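Local atomic coordinates of VapB family protein (Caulobacter crescentus, PDB entry 5K8J), a protein that probably neutralises its partner ribonuclease toxin VapC as the antitoxin of a toxin-antitoxin pair and binds DNA. Residues Thr38-Gly43 and Thr47-Lys52. Residues are numbered along the deposited sequence; the frame is centred on the assembly and turned at random.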
loop_
_atom_site.group_PDB
_atom_site.type_symbol
_atom_site.label_atom_id
_atom_site.label_comp_id
_atom_site.label_asym_id
_atom_site.label_seq_id
_atom_site.Cartn_x
_atom_site.Cartn_y
_atom_site.Cartn_z
ATOM N N THR A 38 15.600 20.793 7.139
ATOM C CA THR A 38 14.745 21.463 8.097
ATOM C C THR A 38 13.757 20.436 8.658
ATOM O O THR A 38 13.160 19.661 7.903
ATOM C CB THR A 38 14.007 22.620 7.419
ATOM O OG1 THR A 38 14.950 23.661 7.108
ATOM C CG2 THR A 38 12.950 23.175 8.328
ATOM N N LEU A 39 13.611 20.426 9.975
ATOM C CA LEU A 39 12.743 19.506 10.702
ATOM C C LEU A 39 11.767 20.344 11.509
ATOM O O LEU A 39 12.181 21.125 12.367
ATOM C CB LEU A 39 13.549 18.606 11.639
ATOM C CG LEU A 39 14.589 17.694 10.981
ATOM C CD1 LEU A 39 15.906 18.410 10.814
ATOM C CD2 LEU A 39 14.768 16.451 11.851
ATOM N N ILE A 40 10.477 20.173 11.253
ATOM C CA ILE A 40 9.471 20.967 11.941
ATOM C C ILE A 40 8.385 20.056 12.479
ATOM O O ILE A 40 7.791 19.276 11.720
ATOM C CB ILE A 40 8.843 22.030 11.019
ATOM C CG1 ILE A 40 9.925 22.890 10.378
ATOM C CG2 ILE A 40 7.900 22.914 11.837
ATOM C CD1 ILE A 40 9.385 23.913 9.366
ATOM N N ARG A 41 8.108 20.186 13.771
ATOM C CA ARG A 41 7.050 19.420 14.416
ATOM C C ARG A 41 5.833 20.296 14.685
ATOM O O ARG A 41 5.958 21.411 15.197
ATOM C CB ARG A 41 7.536 18.819 15.721
ATOM C CG ARG A 41 6.440 17.982 16.409
ATOM C CD ARG A 41 6.923 17.414 17.736
ATOM N NE ARG A 41 7.383 18.453 18.662
ATOM C CZ ARG A 41 6.592 19.184 19.448
ATOM N NH1 ARG A 41 5.279 19.014 19.445
ATOM N NH2 ARG A 41 7.120 20.102 20.244
ATOM N N SER A 42 4.658 19.777 14.360
ATOM C CA SER A 42 3.409 20.404 14.777
ATOM C C SER A 42 2.585 19.302 15.409
ATOM O O SER A 42 2.174 18.375 14.711
ATOM C CB SER A 42 2.681 21.034 13.590
ATOM O OG SER A 42 1.400 21.510 13.975
ATOM N N GLY A 43 2.362 19.383 16.714
ATOM C CA GLY A 43 1.677 18.293 17.370
ATOM C C GLY A 43 2.542 17.046 17.321
ATOM O O GLY A 43 3.703 17.047 17.756
ATOM N N THR A 47 7.682 17.127 9.951
ATOM C CA THR A 47 7.849 17.372 8.525
ATOM C C THR A 47 9.309 17.728 8.269
ATOM O O THR A 47 9.858 18.605 8.947
ATOM C CB THR A 47 6.932 18.506 8.059
ATOM O OG1 THR A 47 5.571 18.165 8.314
ATOM C CG2 THR A 47 7.085 18.757 6.570
ATOM N N ILE A 48 9.923 17.051 7.305
ATOM C CA ILE A 48 11.363 17.144 7.053
ATOM C C ILE A 48 11.576 17.407 5.565
ATOM O O ILE A 48 10.951 16.752 4.725
ATOM C CB ILE A 48 12.066 15.839 7.490
ATOM C CG1 ILE A 48 11.806 15.575 8.973
ATOM C CG2 ILE A 48 13.565 15.917 7.226
ATOM C CD1 ILE A 48 12.399 14.258 9.487
ATOM N N TYR A 49 12.391 18.411 5.230
ATOM C CA TYR A 49 12.605 18.758 3.828
ATOM C C TYR A 49 13.939 19.485 3.714
ATOM O O TYR A 49 14.509 19.920 4.722
ATOM C CB TYR A 49 11.452 19.616 3.269
ATOM C CG TYR A 49 11.192 20.889 4.000
ATOM C CD1 TYR A 49 11.864 22.060 3.641
ATOM C CD2 TYR A 49 10.306 20.943 5.056
ATOM C CE1 TYR A 49 11.664 23.246 4.327
ATOM C CE2 TYR A 49 10.093 22.138 5.752
ATOM C CZ TYR A 49 10.766 23.281 5.366
ATOM O OH TYR A 49 10.576 24.467 6.034
ATOM N N PRO A 50 14.460 19.643 2.498
ATOM C CA PRO A 50 15.781 20.272 2.338
ATOM C C PRO A 50 15.731 21.746 2.708
ATOM O O PRO A 50 14.843 22.476 2.265
ATOM C CB PRO A 50 16.083 20.079 0.849
ATOM C CG PRO A 50 15.284 18.901 0.461
ATOM C CD PRO A 50 14.004 19.025 1.242
ATOM N N SER A 51 16.695 22.179 3.523
ATOM C CA SER A 51 16.813 23.591 3.875
ATOM C C SER A 51 17.283 24.385 2.656
ATOM O O SER A 51 18.403 24.185 2.173
ATOM C CB SER A 51 17.803 23.771 5.025
ATOM O OG SER A 51 17.416 23.041 6.167
ATOM N N LYS A 52 16.438 25.292 2.163
ATOM C CA LYS A 52 16.754 26.055 0.961
ATOM C C LYS A 52 16.447 27.533 1.143
ATOM O O LYS A 52 16.304 28.266 0.159
ATOM C CB LYS A 52 15.993 25.498 -0.239
ATOM C CG LYS A 52 16.420 24.081 -0.633
ATOM C CD LYS A 52 17.615 24.059 -1.550
ATOM C CE LYS A 52 17.252 24.592 -2.943
ATOM N NZ LYS A 52 16.333 23.699 -3.709
HETATM O O HOH W 1 4.497 18.863 10.656
#
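With chi1 at 57°, CG of Y49 stands between its own backbone N and carbonyl carbon, and the ring lies beside T38, whose CG2, anti to the backbone N, runs out alongside the ring to the phenol end. The two residues form a hydrogen-bonded pair of the antiparallel beta hairpin built from strands 37-42 and 45-50. T38 CB sits over one ring face, 4.1 Å from the centroid of the Y49 ring in a CH-pi contact, while I40 CD1 meets the ring at its edge, 4.1 Å from Y49 CE2. Threonine and isoleucine, both beta-branched, suit extended strands, and here T38 CB and CG2 and the I40 CD1 methyl give the large Y49 ring an apolar surround. On the other face of the sheet L39 and I48 form a non-hydrogen-bonded pair and lie side by side, L39 CD2 4.0 Å from I48 CD1; both are apolar, which suits this buried layer, and L29 of the second subunit adds to it. That subunit also pairs a strand with 38-42, continuing the sheet across the interface, whereas I40 and T47 touch the chain of Ribonuclease VapC. Four backbone bonds join the two segments, two in each of the pairs T38-Y49 and I40-T47. I40 O accepts T47 N at 2.8 Å and, weakly, a water that also bonds T47 OG1, a use for a hydroxyl on this small branched residue. Beyond the ladder the short side chain of S51 reaches across to T38: S51 OG and T38 OG1 share a hydrogen bond of 2.7 Å.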